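Local coordinates for GDP-mannose-dependent alpha-(1-6)-phosphatidylinositol monomannoside mannosyltransferase (Corynebacterium glutamicum, PDB 3OKP), which belongs to the GT-B class of glycosyltransferases, enzymes built from two Rossmann-like domains, and holds guanosine-5'-diphosphate-alpha-D-mannose in this structure, at residues T197-A202 / P228-L233; L232-S237 / Q253-L258. All blocks are in the same frame, centred on the assembly; numbering follows the deposited sequence.

Contact 1. Residues T197-A202 / P228-L233; sequences TTPVIA and PDAQLL
Pro199 to Ala202 run beside Ala230 to Leu233 as parallel neighbours, leading into and forming strands 200-204 and 231-235 of a beta-alpha-beta crossover through helix 213-226 in a Rossmann-like sheet. The strands are zipped by alternating backbone bonds. Gln231 N donates to Pro199 O (2.8 Å), Ile201 N to Gln231 O (2.8 Å) and Leu233 N to Ile201 O (2.8 Å); the last two are almost straight, with N-H...O angles of 176°. Side chains then pack on both faces. On the face of Val200 and Leu233 the contact is diagonal: Val200, paired with Gln231, reaches Leu233 two residues further along, and its CG1 meets CD1 of Leu233 at 3.6 Å. Having CG1 opposite the backbone N (chi1 176°) sends that methyl toward the leucine. On the other face CG2 of Ile201 and CD1 of Leu232 lie 3.9 Å apart. Helices 213-226 and 331-342 pack against this second face, through Leu216 and Met220 on Leu232 and through Leu338 on Ile201.

At the start of the strands the contact turns polar. Asp229 folds its CG in between its own backbone N and carbonyl carbon (chi1 59°), which brings the carboxylate across the Pro199 ring at about a right angle, OD2 3.4 Å from Pro199 CD. Gln231 lays its CG against CG2 of Thr198, then bends at chi2, so that its amide leaves the contact for Lys256 NZ and the backbone O of Gln253. One water links Thr198 OG1, itself bonded to Thr195 N, to Asp229 OD2, the latter bond weak. Another lies 2.9 Å from Asp229 OD2 and 3.0 Å from Thr197 O.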
loop_
_atom_site.group_PDB
_atom_site.type_symbol
_atom_site.label_atom_id
_atom_site.label_comp_id
_atom_site.label_asym_id
_atom_site.label_seq_id
_atom_site.Cartn_x
_atom_site.Cartn_y
_atom_site.Cartn_z
ATOM N N THR A 197 -4.872 -2.967 -31.236
ATOM C CA THR A 197 -5.889 -1.920 -31.353
ATOM C C THR A 197 -6.973 -1.961 -30.271
ATOM O O THR A 197 -7.728 -0.997 -30.118
ATOM C CB THR A 197 -6.559 -1.922 -32.751
ATOM O OG1 THR A 197 -7.153 -3.202 -33.005
ATOM C CG2 THR A 197 -5.540 -1.604 -33.840
ATOM N N THR A 198 -7.042 -3.064 -29.523
ATOM C CA THR A 198 -8.052 -3.234 -28.470
ATOM C C THR A 198 -7.921 -2.171 -27.372
ATOM O O THR A 198 -6.846 -2.021 -26.787
ATOM C CB THR A 198 -7.972 -4.640 -27.823
ATOM O OG1 THR A 198 -7.885 -5.641 -28.844
ATOM C CG2 THR A 198 -9.195 -4.917 -26.946
ATOM N N PRO A 199 -9.014 -1.425 -27.097
ATOM C CA PRO A 199 -9.026 -0.510 -25.958
ATOM C C PRO A 199 -9.120 -1.319 -24.666
ATOM O O PRO A 199 -10.057 -2.101 -24.491
ATOM C CB PRO A 199 -10.305 0.325 -26.173
ATOM C CG PRO A 199 -10.777 0.000 -27.565
ATOM C CD PRO A 199 -10.290 -1.387 -27.830
ATOM N N VAL A 200 -8.140 -1.147 -23.786
ATOM C CA VAL A 200 -8.041 -1.967 -22.582
ATOM C C VAL A 200 -8.007 -1.105 -21.321
ATOM O O VAL A 200 -7.109 -0.267 -21.147
ATOM C CB VAL A 200 -6.800 -2.904 -22.623
ATOM C CG1 VAL A 200 -6.663 -3.678 -21.314
ATOM C CG2 VAL A 200 -6.883 -3.870 -23.804
ATOM N N ILE A 201 -8.995 -1.322 -20.456
ATOM C CA ILE A 201 -9.061 -0.691 -19.143
ATOM C C ILE A 201 -8.808 -1.766 -18.093
ATOM O O ILE A 201 -9.515 -2.778 -18.044
ATOM C CB ILE A 201 -10.443 -0.038 -18.876
ATOM C CG1 ILE A 201 -10.835 0.906 -20.021
ATOM C CG2 ILE A 201 -10.444 0.688 -17.524
ATOM C CD1 ILE A 201 -12.347 1.144 -20.151
ATOM N N ALA A 202 -7.792 -1.552 -17.263
ATOM C CA ALA A 202 -7.435 -2.522 -16.232
ATOM C C ALA A 202 -7.811 -2.033 -14.838
ATOM O O ALA A 202 -7.578 -0.872 -14.489
ATOM C CB ALA A 202 -5.949 -2.852 -16.298
ATOM N N PRO A 228 -16.852 -0.021 -29.349
ATOM C CA PRO A 228 -17.483 -1.345 -29.211
ATOM C C PRO A 228 -16.572 -2.519 -28.822
ATOM O O PRO A 228 -17.067 -3.531 -28.320
ATOM C CB PRO A 228 -18.104 -1.578 -30.594
ATOM C CG PRO A 228 -18.343 -0.200 -31.120
ATOM C CD PRO A 228 -17.121 0.557 -30.679
ATOM N N ASP A 229 -15.268 -2.385 -29.052
ATOM C CA ASP A 229 -14.311 -3.440 -28.702
ATOM C C ASP A 229 -13.560 -3.188 -27.382
ATOM O O ASP A 229 -12.620 -3.914 -27.050
ATOM C CB ASP A 229 -13.330 -3.697 -29.862
ATOM C CG ASP A 229 -12.522 -2.459 -30.251
ATOM O OD1 ASP A 229 -12.985 -1.321 -30.014
ATOM O OD2 ASP A 229 -11.412 -2.627 -30.802
ATOM N N ALA A 230 -13.991 -2.174 -26.630
ATOM C CA ALA A 230 -13.366 -1.825 -25.350
ATOM C C ALA A 230 -13.528 -2.938 -24.321
ATOM O O ALA A 230 -14.615 -3.491 -24.157
ATOM C CB ALA A 230 -13.934 -0.519 -24.810
ATOM N N GLN A 231 -12.438 -3.257 -23.630
ATOM C CA GLN A 231 -12.433 -4.336 -22.649
ATOM C C GLN A 231 -12.078 -3.822 -21.265
ATOM O O GLN A 231 -11.047 -3.160 -21.077
ATOM C CB GLN A 231 -11.457 -5.448 -23.056
ATOM C CG GLN A 231 -11.804 -6.149 -24.366
ATOM C CD GLN A 231 -13.066 -6.995 -24.275
ATOM O OE1 GLN A 231 -13.365 -7.582 -23.232
ATOM N NE2 GLN A 231 -13.808 -7.063 -25.373
ATOM N N LEU A 232 -12.946 -4.126 -20.307
ATOM C CA LEU A 232 -12.666 -3.888 -18.899
ATOM C C LEU A 232 -12.165 -5.180 -18.272
ATOM O O LEU A 232 -12.889 -6.181 -18.213
ATOM C CB LEU A 232 -13.914 -3.380 -18.165
ATOM C CG LEU A 232 -13.838 -3.196 -16.640
ATOM C CD1 LEU A 232 -12.754 -2.198 -16.233
ATOM C CD2 LEU A 232 -15.190 -2.770 -16.090
ATOM N N LEU A 233 -10.918 -5.154 -17.816
ATOM C CA LEU A 233 -10.317 -6.315 -17.177
ATOM C C LEU A 233 -10.377 -6.165 -15.668
ATOM O O LEU A 233 -9.756 -5.269 -15.094
ATOM C CB LEU A 233 -8.870 -6.513 -17.641
ATOM C CG LEU A 233 -8.595 -6.592 -19.147
ATOM C CD1 LEU A 233 -7.106 -6.725 -19.388
ATOM C CD2 LEU A 233 -9.350 -7.750 -19.804
HETATM O O HOH W 1 -10.361 0.058 -31.104
HETATM O O HOH W 2 -10.111 -5.690 -30.504
#

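Contact 2. Residues L232-S237 / Q253-L258; sequences LLIVGS and QNVKFL. With GDD (guanosine-5'-diphosphate-alpha-D-mannose), chain B.
Leu232 and Ile234 each use both backbone N and O to bind the segment 253-258, in four bonds. Leu232 N donates to Asn254 O (2.8 Å), Lys256 N to Leu232 O (2.8 Å) and Ile234 N to Lys256 O (2.8 Å). The fourth, from Leu258 N to Ile234 O, is longer at 3.1 Å and its donor sits 23° off the carbonyl plane, where the strands begin to part.

Outward from this backbone, Ile234 carries the packing on one face. Its CG1 branch, beside the backbone N, ends in CD1 3.7 Å from CG1 of Val255 and 3.6 Å from CE1 of Phe257. The Phe257 side chain lies alongside that of Ile234, pointing the same way, and Ile217 of helix 213-226 also touches Ile234. On the opposite face CD2 of Leu233 rests on CB and CG of Lys256, and CD1 of Leu258 meets CG2 of Val235 at 4.0 Å.

The end of segment 232-237 belongs to the pocket of guanosine-5'-diphosphate-alpha-D-mannose. CG1 of Val235 comes within 3.4 Å of O6 of the bound group, and CA of Gly236 approaches the same oxygen; at the backbone angles of Gly236 (phi 136°, psi 179°) a side chain would collide with the carbonyl O of Val235, which glycine avoids. Polar bonding between the segments is thus entirely main-chain, and what Val235 and Gly236 bring nearest to the guanine is carbon, consistent with shaping the pocket wall by packing.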
loop_
_atom_site.group_PDB
_atom_site.type_symbol
_atom_site.label_atom_id
_atom_site.label_comp_id
_atom_site.label_asym_id
_atom_site.label_seq_id
_atom_site.Cartn_x
_atom_site.Cartn_y
_atom_site.Cartn_z
ATOM N N LEU A 232 -12.946 -4.126 -20.307
ATOM C CA LEU A 232 -12.666 -3.888 -18.899
ATOM C C LEU A 232 -12.165 -5.180 -18.272
ATOM O O LEU A 232 -12.889 -6.181 -18.213
ATOM C CB LEU A 232 -13.914 -3.380 -18.165
ATOM C CG LEU A 232 -13.838 -3.196 -16.640
ATOM C CD1 LEU A 232 -12.754 -2.198 -16.233
ATOM C CD2 LEU A 232 -15.190 -2.770 -16.090
ATOM N N LEU A 233 -10.918 -5.154 -17.816
ATOM C CA LEU A 233 -10.317 -6.315 -17.177
ATOM C C LEU A 233 -10.377 -6.165 -15.668
ATOM O O LEU A 233 -9.756 -5.269 -15.094
ATOM C CB LEU A 233 -8.870 -6.513 -17.641
ATOM C CG LEU A 233 -8.595 -6.592 -19.147
ATOM C CD1 LEU A 233 -7.106 -6.725 -19.388
ATOM C CD2 LEU A 233 -9.350 -7.750 -19.804
ATOM N N ILE A 234 -11.143 -7.045 -15.037
ATOM C CA ILE A 234 -11.256 -7.061 -13.591
ATOM C C ILE A 234 -10.319 -8.133 -13.038
ATOM O O ILE A 234 -10.573 -9.338 -13.165
ATOM C CB ILE A 234 -12.729 -7.228 -13.137
ATOM C CG1 ILE A 234 -13.540 -5.994 -13.560
ATOM C CG2 ILE A 234 -12.810 -7.430 -11.630
ATOM C CD1 ILE A 234 -15.039 -6.187 -13.545
ATOM N N VAL A 235 -9.212 -7.672 -12.461
ATOM C CA VAL A 235 -8.168 -8.554 -11.939
ATOM C C VAL A 235 -8.224 -8.571 -10.417
ATOM O O VAL A 235 -8.125 -7.523 -9.770
ATOM C CB VAL A 235 -6.755 -8.123 -12.424
ATOM C CG1 VAL A 235 -5.671 -9.029 -11.841
ATOM C CG2 VAL A 235 -6.683 -8.128 -13.947
ATOM N N GLY A 236 -8.397 -9.764 -9.856
ATOM C CA GLY A 236 -8.446 -9.940 -8.407
ATOM C C GLY A 236 -9.554 -10.871 -7.955
ATOM O O GLY A 236 -10.322 -11.386 -8.773
ATOM N N SER A 237 -9.631 -11.081 -6.642
ATOM C CA SER A 237 -10.643 -11.946 -6.045
ATOM C C SER A 237 -11.284 -11.288 -4.820
ATOM O O SER A 237 -10.720 -10.360 -4.234
ATOM C CB SER A 237 -10.034 -13.306 -5.675
ATOM O OG SER A 237 -8.961 -13.152 -4.761
ATOM N N GLN A 253 -19.639 -9.318 -22.977
ATOM C CA GLN A 253 -18.639 -9.441 -24.038
ATOM C C GLN A 253 -17.475 -8.465 -23.872
ATOM O O GLN A 253 -16.406 -8.670 -24.449
ATOM C CB GLN A 253 -19.278 -9.235 -25.414
ATOM C CG GLN A 253 -20.293 -10.292 -25.808
ATOM C CD GLN A 253 -20.923 -10.000 -27.151
ATOM O OE1 GLN A 253 -21.968 -9.345 -27.230
ATOM N NE2 GLN A 253 -20.280 -10.461 -28.222
ATOM N N ASN A 254 -17.689 -7.411 -23.086
ATOM C CA ASN A 254 -16.683 -6.359 -22.910
ATOM C C ASN A 254 -16.080 -6.277 -21.504
ATOM O O ASN A 254 -15.301 -5.366 -21.206
ATOM C CB ASN A 254 -17.272 -5.000 -23.297
ATOM C CG ASN A 254 -17.695 -4.939 -24.750
ATOM O OD1 ASN A 254 -18.764 -5.425 -25.119
ATOM N ND2 ASN A 254 -16.859 -4.324 -25.582
ATOM N N VAL A 255 -16.454 -7.221 -20.647
ATOM C CA VAL A 255 -15.960 -7.272 -19.271
ATOM C C VAL A 255 -15.387 -8.660 -19.000
ATOM O O VAL A 255 -16.065 -9.671 -19.205
ATOM C CB VAL A 255 -17.075 -6.933 -18.239
ATOM C CG1 VAL A 255 -16.559 -7.072 -16.811
ATOM C CG2 VAL A 255 -17.612 -5.523 -18.461
ATOM N N LYS A 256 -14.137 -8.700 -18.545
ATOM C CA LYS A 256 -13.457 -9.960 -18.267
ATOM C C LYS A 256 -13.072 -10.089 -16.793
ATOM O O LYS A 256 -12.345 -9.249 -16.252
ATOM C CB LYS A 256 -12.209 -10.106 -19.151
ATOM C CG LYS A 256 -12.450 -9.914 -20.655
ATOM C CD LYS A 256 -13.141 -11.120 -21.281
ATOM C CE LYS A 256 -13.296 -10.963 -22.791
ATOM N NZ LYS A 256 -14.406 -10.043 -23.155
ATOM N N PHE A 257 -13.574 -11.145 -16.153
ATOM C CA PHE A 257 -13.182 -11.493 -14.792
ATOM C C PHE A 257 -12.041 -12.498 -14.851
ATOM O O PHE A 257 -12.257 -13.696 -15.055
ATOM C CB PHE A 257 -14.369 -12.060 -14.008
ATOM C CG PHE A 257 -15.446 -11.051 -13.727
ATOM C CD1 PHE A 257 -15.399 -10.266 -12.579
ATOM C CD2 PHE A 257 -16.506 -10.879 -14.613
ATOM C CE1 PHE A 257 -16.396 -9.327 -12.317
ATOM C CE2 PHE A 257 -17.500 -9.944 -14.363
ATOM C CZ PHE A 257 -17.447 -9.167 -13.212
ATOM N N LEU A 258 -10.823 -11.998 -14.674
ATOM C CA LEU A 258 -9.624 -12.810 -14.861
ATOM C C LEU A 258 -9.199 -13.557 -13.598
ATOM O O LEU A 258 -8.288 -14.388 -13.640
ATOM C CB LEU A 258 -8.468 -11.945 -15.394
ATOM C CG LEU A 258 -8.657 -11.203 -16.726
ATOM C CD1 LEU A 258 -7.391 -10.438 -17.098
ATOM C CD2 LEU A 258 -9.063 -12.145 -17.863
HETATM N N2 GDD B . -0.610 -11.053 -7.465
HETATM C C2 GDD B . -1.747 -10.316 -7.451
HETATM N N1 GDD B . -2.827 -10.732 -8.156
HETATM N N3 GDD B . -1.794 -9.169 -6.735
HETATM C C4 GDD B . -2.926 -8.417 -6.713
HETATM C C5 GDD B . -4.042 -8.829 -7.426
HETATM C C6 GDD B . -3.975 -10.010 -8.157
HETATM O O6 GDD B . -4.963 -10.408 -8.808
HETATM N N7 GDD B . -5.009 -7.911 -7.226
HETATM C C8 GDD B . -4.506 -6.956 -6.410
HETATM N N9 GDD B . -3.239 -7.271 -6.100
HETATM C "C1'" GDD B . -2.306 -6.501 -5.237
HETATM C "C2'" GDD B . -1.876 -5.215 -5.925
HETATM O "O2'" GDD B . -0.774 -5.431 -6.811
HETATM C "C3'" GDD B . -1.522 -4.312 -4.761
HETATM O "O3'" GDD B . -0.132 -4.438 -4.440
HETATM C "C4'" GDD B . -2.370 -4.819 -3.598
HETATM O "O4'" GDD B . -2.894 -6.093 -3.997
HETATM C "C5'" GDD B . -3.519 -3.866 -3.276
HETATM O "O5'" GDD B . -3.150 -2.952 -2.240
HETATM P PA GDD B . -3.796 -1.662 -2.078
HETATM O O1A GDD B . -3.145 -0.979 -1.257
HETATM O O2A GDD B . -3.823 -1.048 -3.174
HETATM O O3A GDD B . -5.160 -1.814 -1.606
HETATM P PB GDD B . -5.553 -2.581 -0.435
HETATM O O2B GDD B . -4.705 -2.481 0.478
HETATM O O3B GDD B . -6.652 -2.154 -0.021
HETATM O O1B GDD B . -5.718 -3.969 -0.791
#

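How the contacts relate
Contacts 1 and 2 follow one another along the chain and share strand 231-235, which has strand 200-204 on one side and strand 255-259 on the other. Their centres lie about 10 Å apart in the six-stranded parallel sheet, where 255-259 is an outermost strand. Two successive beta-alpha-beta units, through helices 213-226 and 241-247, therefore build this side of the sheet, in the 3-2-1 order of a Rossmann-like domain. Besides the shared residues, Asn254 ND2 reaches Ala230 O, a side-chain bond that joins the N-terminal ends of strands 231-235 and 255-259. Contact 1 lies at the N-terminal ends of its strands, away from the ligand, whereas contact 2 runs on to the pocket at Val235 and Gly236.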